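Local coordinates for adenosine monophosphate-protein transferase (Sulfolobus tokodaii, PDB 2EKM) that is of unknown function but probably acts on adenosine or its nucleotides, perhaps as an adenosine-specific kinase or AMP-protein transferase, at residues Q22-K27 / E105-F110; F45-C50 / F84-K89; N115-L120 / V133-T138. All coordinates share one frame; numbering follows the deposited sequence.

How the interactions relate
Interactions 1 and 2 belong to the same five-stranded antiparallel sheet, and they touch where the Phe84 ring packs on Gln22 and Ser23; interaction 3 lies in a separate three-stranded sheet, its centre about 21 Å from that of interaction 1 and 18 Å from that of interaction 2. Interaction 2 is wholly buried, central and apolar, held by regular backbone pairing. Interaction 1, also mostly buried, pairs an edge strand of the sheet within this chain through polar side chains and a bulge, while 115-120 / 133-138 mixes a hydrophobic strand pair with a partly exposed end. Phe110 of interaction 1 meets Val133 of interaction 3, and both contacts border the third subunit.

Interaction 1: Q22-K27 / E105-F110; sequences QSHFIK and EVVRIF
Gln22 and Arg108 face each other in a classic beta bulge, where strand 16-22 ends against 108-113, an edge strand of the sheet within this chain: Val107 and Arg108 both stand opposite Gln22. Its carbonyl O takes Val107 N at 2.8 Å and the longer Arg108 N at 3.3 Å, both from the same face of its plane. The side chains repeat this forked pattern. With CG opposite its backbone N (chi1 -174°), Gln22 runs out extended, and Arg108 presents NE and NH2 side-on to the single oxygen OE1. The NH2 bond (3.1 Å) lies closer to the amide plane, whereas NE comes from above it. Phe110 CE1 sits over the guanidinium centre, and Gln22 NE2 is held by Phe110 O of the second subunit. A leucine at Arg108 removes both donors to Gln22 OE1, and the amide, then tied chiefly through NE2, would probably be freer to turn. Ser23 OG lies 3.1 Å from Glu105 O, at best a weak bond, with Thr28 OG1 its stronger partner. Lys27, bent at chi3 and chi4, crosses Glu105 at about a right angle; its ammonium also bridges Glu104, the stronger partner, and Asp31. The salt bridge from Lys27 NZ to Glu105 OE2 measures 2.8 Å, its hydrogen bond weak.

Interaction 2: F45-C50 / F84-K89; sequences FGIAFC and FVIYIK
Four backbone hydrogen bonds join Gly46 to Tyr87 and Ala48 to Val85, two per pair, and set the register of an antiparallel strand pair whose short axes run 172° apart. The shortest is Val85 N to Ala48 O at 2.8 Å. The closest packing is along this backbone, where CA-H groups also approach carbonyls, as in Phe84 CA to Ala48 O at 3.2 Å. Side chains meet more loosely. Phe45 CB lies 3.9 Å from Ile88 CG2; within the Ile47-Ile86 pair the nearest side-chain atoms, CG1 and CG1, are 4.4 Å apart, and Phe84 CB comes to the edge of the Phe49 ring at CD1, 4.1 Å away. The phenyl groups of Phe45 and Phe84 lead away from the partner strand, each CG lying between its own N and carbonyl carbon (chi1 58° and 72°), leaving CB as the side-chain atom that makes the close contacts across the pair. Solvent is approached at the 89 end, where Lys89 is partly exposed and its side chain turns from strand 45-50. Helix 28-37 packs on Phe45 and Ile47, and helix 65-78 on Ala48 and Tyr87: these are two inner strands of a five-stranded antiparallel sheet flanked by helices on its two faces.

Interaction 3: N115-L120 / V133-T138; sequences NPLQVL and VVDGYT
Leu117 turns CG opposite its backbone N (chi1 178°) and, with chi2 at 75°, swings CD1 across to Val133 and Asp135; Val133, with chi1 at -56°, sets CG2 4.1 Å from Leu117 CD1. These torsions close one face of the beta hairpin formed by strands 117-123 and 128-135, the face carrying Leu117, Val119 and Val133, with Asp135 at its end. Leu117 CD1 comes within 3.8 Å of Val133 CB, which the backbone places, the two side chains meeting at a slant. Val119 CG2 continues the same face toward Val133 CG1, and Phe110 and Ala111 of strand 108-113 pack on Val133, joining the hairpin to the larger sheet. On the other face the aliphatic part of Gln118 lies alongside Val134 and points the same way, with 3.9 Å between Gln118 CB and Val134 CB. Backbone bonds link Gln118 and Val134 in both directions, Val134 N reaching Gln118 O at 2.8 Å. Beyond the paired strands, Gly136 N donates to Pro116 O at 3.1 Å. Asp135 is bonded through both oxygens: OD1 to Thr113 OG1, OD2 to His82 ND1 of the third subunit. Asn115 crosses Asp135 at about a right angle, its CB 3.6 Å from Asp135 OD1. At the partly exposed end, Pro116 likewise crosses the Tyr137 side chain, with 3.6 Å between Pro116 CG and Tyr137 OH.

Interaction 1: Q22-K27 / E105-F110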
# COMPACT_ATOMS: atom_id res chain seq x y z
N GLN A 22 -2.59 -2.38 7.51
CA GLN A 22 -3.01 -3.77 7.46
C GLN A 22 -1.80 -4.65 7.72
O GLN A 22 -0.70 -4.37 7.23
CB GLN A 22 -3.59 -4.08 6.09
CG GLN A 22 -4.20 -5.46 5.96
CD GLN A 22 -4.70 -5.70 4.55
OE1 GLN A 22 -5.31 -4.82 3.94
NE2 GLN A 22 -4.43 -6.89 4.02
N SER A 23 -2.01 -5.71 8.49
CA SER A 23 -0.94 -6.62 8.84
C SER A 23 -1.46 -8.06 8.89
O SER A 23 -2.55 -8.35 8.39
CB SER A 23 -0.37 -6.22 10.20
OG SER A 23 0.76 -6.99 10.54
N HIS A 24 -0.68 -8.95 9.49
CA HIS A 24 -1.09 -10.34 9.64
C HIS A 24 -0.24 -10.96 10.75
O HIS A 24 0.82 -10.43 11.09
CB HIS A 24 -0.89 -11.12 8.34
CG HIS A 24 0.53 -11.51 8.08
ND1 HIS A 24 0.99 -12.80 8.25
CD2 HIS A 24 1.60 -10.78 7.69
CE1 HIS A 24 2.28 -12.85 7.97
NE2 HIS A 24 2.68 -11.63 7.63
N PHE A 25 -0.72 -12.06 11.32
CA PHE A 25 -0.03 -12.77 12.40
C PHE A 25 -0.08 -11.98 13.70
O PHE A 25 0.10 -10.76 13.72
CB PHE A 25 1.43 -13.06 12.03
CG PHE A 25 2.08 -14.10 12.90
CD1 PHE A 25 1.34 -15.16 13.43
CD2 PHE A 25 3.44 -14.04 13.20
CE1 PHE A 25 1.94 -16.13 14.23
CE2 PHE A 25 4.05 -15.01 14.00
CZ PHE A 25 3.30 -16.06 14.52
N ILE A 26 -0.30 -12.69 14.80
CA ILE A 26 -0.40 -12.08 16.12
C ILE A 26 0.87 -11.34 16.55
O ILE A 26 0.81 -10.42 17.38
CB ILE A 26 -0.74 -13.16 17.19
CG1 ILE A 26 -1.13 -12.50 18.51
CG2 ILE A 26 0.44 -14.09 17.40
CD1 ILE A 26 -2.36 -11.64 18.42
N LYS A 27 2.02 -11.72 15.99
CA LYS A 27 3.29 -11.09 16.34
C LYS A 27 3.34 -9.61 15.96
O LYS A 27 4.25 -8.88 16.33
CB LYS A 27 4.47 -11.84 15.69
CG LYS A 27 5.84 -11.45 16.26
CD LYS A 27 6.90 -12.53 16.00
CE LYS A 27 7.34 -12.59 14.54
NZ LYS A 27 8.16 -11.41 14.12
N GLU A 105 5.49 -8.16 9.46
CA GLU A 105 4.09 -8.55 9.41
C GLU A 105 3.24 -7.55 8.61
O GLU A 105 2.23 -7.88 8.01
CB GLU A 105 3.56 -8.65 10.84
CG GLU A 105 3.93 -9.98 11.50
CD GLU A 105 5.17 -9.79 12.35
OE1 GLU A 105 5.48 -8.66 12.68
OE2 GLU A 105 5.81 -10.79 12.67
N VAL A 106 3.67 -6.28 8.63
CA VAL A 106 2.93 -5.22 7.95
C VAL A 106 2.79 -5.44 6.45
O VAL A 106 3.78 -5.63 5.74
CB VAL A 106 3.60 -3.84 8.23
CG1 VAL A 106 2.93 -2.74 7.41
CG2 VAL A 106 3.49 -3.51 9.71
N VAL A 107 1.56 -5.39 5.95
CA VAL A 107 1.29 -5.58 4.54
C VAL A 107 1.27 -4.23 3.82
O VAL A 107 1.81 -4.08 2.71
CB VAL A 107 -0.07 -6.28 4.33
CG1 VAL A 107 -0.38 -6.41 2.84
CG2 VAL A 107 -0.05 -7.65 4.98
N ARG A 108 0.65 -3.24 4.45
CA ARG A 108 0.57 -1.90 3.89
C ARG A 108 -0.00 -0.94 4.91
O ARG A 108 -0.51 -1.35 5.96
CB ARG A 108 -0.33 -1.90 2.65
CG ARG A 108 -1.72 -2.44 2.91
CD ARG A 108 -2.61 -2.22 1.70
NE ARG A 108 -3.82 -3.02 1.79
CZ ARG A 108 -4.86 -2.89 0.99
NH1 ARG A 108 -4.84 -1.98 0.02
NH2 ARG A 108 -5.91 -3.68 1.14
N ILE A 109 0.08 0.35 4.60
CA ILE A 109 -0.42 1.40 5.48
C ILE A 109 -1.47 2.20 4.71
O ILE A 109 -1.26 2.57 3.56
CB ILE A 109 0.73 2.33 5.92
CG1 ILE A 109 1.85 1.48 6.53
CG2 ILE A 109 0.22 3.37 6.92
CD1 ILE A 109 3.10 2.27 6.88
N PHE A 110 -2.61 2.47 5.36
CA PHE A 110 -3.70 3.21 4.74
C PHE A 110 -3.62 4.73 4.95
O PHE A 110 -4.01 5.50 4.07
CB PHE A 110 -5.06 2.71 5.27
CG PHE A 110 -5.35 1.26 4.94
CD1 PHE A 110 -5.42 0.83 3.62
CD2 PHE A 110 -5.58 0.34 5.96
CE1 PHE A 110 -5.72 -0.51 3.32
CE2 PHE A 110 -5.89 -0.99 5.67
CZ PHE A 110 -5.95 -1.42 4.34

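Interaction 2: F45-C50 / F84-K89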
# COMPACT_ATOMS: atom_id res chain seq x y z
N PHE A 45 2.80 6.09 22.72
CA PHE A 45 2.02 5.42 21.69
C PHE A 45 1.05 4.37 22.20
O PHE A 45 1.18 3.86 23.32
CB PHE A 45 2.97 4.81 20.66
CG PHE A 45 3.96 3.83 21.25
CD1 PHE A 45 3.62 2.49 21.41
CD2 PHE A 45 5.22 4.25 21.66
CE1 PHE A 45 4.52 1.58 21.97
CE2 PHE A 45 6.13 3.35 22.23
CZ PHE A 45 5.77 2.02 22.39
N GLY A 46 0.06 4.06 21.37
CA GLY A 46 -0.94 3.06 21.67
C GLY A 46 -1.15 2.25 20.40
O GLY A 46 -1.24 2.83 19.32
N ILE A 47 -1.24 0.93 20.54
CA ILE A 47 -1.40 0.04 19.38
C ILE A 47 -2.58 -0.92 19.49
O ILE A 47 -2.80 -1.52 20.54
CB ILE A 47 -0.14 -0.84 19.21
CG1 ILE A 47 1.10 0.04 19.12
CG2 ILE A 47 -0.29 -1.73 17.97
CD1 ILE A 47 2.39 -0.71 19.41
N ALA A 48 -3.32 -1.07 18.40
CA ALA A 48 -4.45 -1.99 18.37
C ALA A 48 -4.34 -2.81 17.08
O ALA A 48 -3.99 -2.26 16.03
CB ALA A 48 -5.76 -1.23 18.40
N PHE A 49 -4.63 -4.10 17.17
CA PHE A 49 -4.57 -5.01 16.03
C PHE A 49 -5.78 -5.94 16.00
O PHE A 49 -6.10 -6.57 17.01
CB PHE A 49 -3.28 -5.83 16.09
CG PHE A 49 -3.20 -6.93 15.06
CD1 PHE A 49 -3.14 -6.62 13.70
CD2 PHE A 49 -3.19 -8.26 15.45
CE1 PHE A 49 -3.06 -7.64 12.74
CE2 PHE A 49 -3.11 -9.29 14.50
CZ PHE A 49 -3.05 -8.98 13.15
N CYS A 50 -6.43 -6.02 14.85
CA CYS A 50 -7.61 -6.87 14.72
C CYS A 50 -7.33 -8.32 14.33
O CYS A 50 -7.25 -8.65 13.15
CB CYS A 50 -8.58 -6.26 13.70
SG CYS A 50 -9.29 -4.65 14.18
N PHE A 84 -4.58 -2.63 11.70
CA PHE A 84 -3.86 -2.20 12.88
C PHE A 84 -3.98 -0.68 12.95
O PHE A 84 -4.07 -0.00 11.93
CB PHE A 84 -2.39 -2.67 12.87
CG PHE A 84 -1.50 -1.97 11.87
CD1 PHE A 84 -0.99 -0.70 12.14
CD2 PHE A 84 -1.11 -2.61 10.70
CE1 PHE A 84 -0.10 -0.09 11.25
CE2 PHE A 84 -0.22 -2.00 9.81
CZ PHE A 84 0.28 -0.74 10.09
N VAL A 85 -4.04 -0.17 14.18
CA VAL A 85 -4.17 1.26 14.41
C VAL A 85 -3.15 1.71 15.44
O VAL A 85 -3.00 1.08 16.48
CB VAL A 85 -5.59 1.61 14.94
CG1 VAL A 85 -5.68 3.11 15.26
CG2 VAL A 85 -6.64 1.24 13.91
N ILE A 86 -2.45 2.80 15.13
CA ILE A 86 -1.45 3.35 16.02
C ILE A 86 -1.73 4.83 16.28
O ILE A 86 -2.00 5.59 15.35
CB ILE A 86 -0.02 3.26 15.43
CG1 ILE A 86 0.38 1.80 15.20
CG2 ILE A 86 0.97 3.93 16.37
CD1 ILE A 86 1.72 1.65 14.47
N TYR A 87 -1.68 5.22 17.55
CA TYR A 87 -1.87 6.60 17.95
C TYR A 87 -0.56 7.00 18.60
O TYR A 87 -0.01 6.25 19.41
CB TYR A 87 -3.01 6.74 18.95
CG TYR A 87 -4.38 6.87 18.32
CD1 TYR A 87 -4.87 8.12 17.95
CD2 TYR A 87 -5.17 5.76 18.07
CE1 TYR A 87 -6.12 8.26 17.35
CE2 TYR A 87 -6.42 5.87 17.47
CZ TYR A 87 -6.89 7.13 17.12
OH TYR A 87 -8.12 7.25 16.52
N ILE A 88 -0.04 8.18 18.25
CA ILE A 88 1.21 8.65 18.84
C ILE A 88 1.11 10.10 19.27
O ILE A 88 0.33 10.87 18.72
CB ILE A 88 2.41 8.51 17.86
CG1 ILE A 88 2.17 9.36 16.61
CG2 ILE A 88 2.63 7.04 17.50
CD1 ILE A 88 3.34 9.38 15.63
N LYS A 89 1.91 10.46 20.26
CA LYS A 89 1.98 11.81 20.74
C LYS A 89 3.39 12.09 21.18
O LYS A 89 4.18 11.19 21.44
CB LYS A 89 1.02 11.92 21.92
CG LYS A 89 0.65 13.37 22.25
CD LYS A 89 -0.03 13.46 23.61
CE LYS A 89 0.11 12.17 24.41
NZ LYS A 89 -0.06 12.44 25.84

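Interaction 3: N115-L120 / V133-T138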
# COMPACT_ATOMS: atom_id res chain seq x y z
N ASN A 115 -5.08 15.21 10.28
CA ASN A 115 -6.21 15.87 9.64
C ASN A 115 -7.47 15.03 9.88
O ASN A 115 -7.40 13.85 10.20
CB ASN A 115 -5.99 15.96 8.13
CG ASN A 115 -4.87 16.90 7.75
OD1 ASN A 115 -4.17 16.68 6.76
ND2 ASN A 115 -4.69 17.96 8.53
N PRO A 116 -8.61 15.73 9.77
CA PRO A 116 -9.86 15.02 9.91
C PRO A 116 -9.81 13.79 9.00
O PRO A 116 -9.43 13.92 7.83
CB PRO A 116 -10.96 16.01 9.45
CG PRO A 116 -10.36 17.32 9.87
CD PRO A 116 -8.91 17.16 9.46
N LEU A 117 -10.12 12.61 9.52
CA LEU A 117 -9.98 11.39 8.73
C LEU A 117 -11.18 10.45 8.73
O LEU A 117 -11.78 10.20 9.77
CB LEU A 117 -8.75 10.63 9.20
CG LEU A 117 -8.43 9.28 8.54
CD1 LEU A 117 -7.86 9.50 7.14
CD2 LEU A 117 -7.41 8.52 9.40
N GLN A 118 -11.50 9.94 7.55
CA GLN A 118 -12.58 8.98 7.38
C GLN A 118 -11.99 7.71 6.77
O GLN A 118 -11.16 7.78 5.87
CB GLN A 118 -13.65 9.52 6.43
CG GLN A 118 -14.57 10.59 7.01
CD GLN A 118 -15.53 11.12 5.96
OE1 GLN A 118 -16.64 11.57 6.28
NE2 GLN A 118 -15.12 11.08 4.70
N VAL A 119 -12.41 6.56 7.28
CA VAL A 119 -11.94 5.29 6.75
C VAL A 119 -13.13 4.66 6.03
O VAL A 119 -14.21 4.54 6.60
CB VAL A 119 -11.43 4.34 7.87
CG1 VAL A 119 -11.02 3.01 7.27
CG2 VAL A 119 -10.25 4.98 8.59
N LEU A 120 -12.92 4.29 4.77
CA LEU A 120 -13.96 3.69 3.95
C LEU A 120 -13.89 2.18 4.10
O LEU A 120 -12.88 1.56 3.76
CB LEU A 120 -13.76 4.10 2.49
CG LEU A 120 -13.69 5.62 2.27
CD1 LEU A 120 -13.27 5.92 0.85
CD2 LEU A 120 -15.03 6.26 2.59
N VAL A 133 -9.34 5.75 2.39
CA VAL A 133 -9.59 6.75 3.41
C VAL A 133 -9.79 8.12 2.77
O VAL A 133 -9.40 8.34 1.63
CB VAL A 133 -8.40 6.88 4.39
CG1 VAL A 133 -8.09 5.53 5.03
CG2 VAL A 133 -7.17 7.42 3.66
N VAL A 134 -10.42 9.03 3.51
CA VAL A 134 -10.60 10.39 3.05
C VAL A 134 -9.74 11.17 4.04
O VAL A 134 -10.15 11.41 5.18
CB VAL A 134 -12.07 10.87 3.14
CG1 VAL A 134 -12.17 12.32 2.64
CG2 VAL A 134 -12.96 9.96 2.30
N ASP A 135 -8.54 11.52 3.61
CA ASP A 135 -7.58 12.23 4.44
C ASP A 135 -7.63 13.73 4.14
O ASP A 135 -7.10 14.18 3.13
CB ASP A 135 -6.17 11.71 4.16
CG ASP A 135 -5.15 12.23 5.16
OD1 ASP A 135 -5.45 13.22 5.85
OD2 ASP A 135 -4.05 11.64 5.24
N GLY A 136 -8.25 14.49 5.03
CA GLY A 136 -8.32 15.92 4.82
C GLY A 136 -9.30 16.31 3.74
O GLY A 136 -10.25 15.58 3.43
N TYR A 137 -9.06 17.47 3.14
CA TYR A 137 -9.96 18.00 2.12
C TYR A 137 -9.41 18.01 0.70
O TYR A 137 -8.23 17.74 0.47
CB TYR A 137 -10.40 19.40 2.54
CG TYR A 137 -10.96 19.44 3.94
CD1 TYR A 137 -12.24 18.95 4.22
CD2 TYR A 137 -10.21 19.93 5.01
CE1 TYR A 137 -12.75 18.93 5.51
CE2 TYR A 137 -10.71 19.91 6.32
CZ TYR A 137 -11.98 19.42 6.56
OH TYR A 137 -12.49 19.39 7.84
N THR A 138 -10.29 18.35 -0.24
CA THR A 138 -9.94 18.41 -1.66
C THR A 138 -9.13 19.67 -1.96
O THR A 138 -9.28 20.69 -1.28
CB THR A 138 -11.21 18.40 -2.53
OG1 THR A 138 -12.00 19.55 -2.24
CG2 THR A 138 -12.03 17.14 -2.25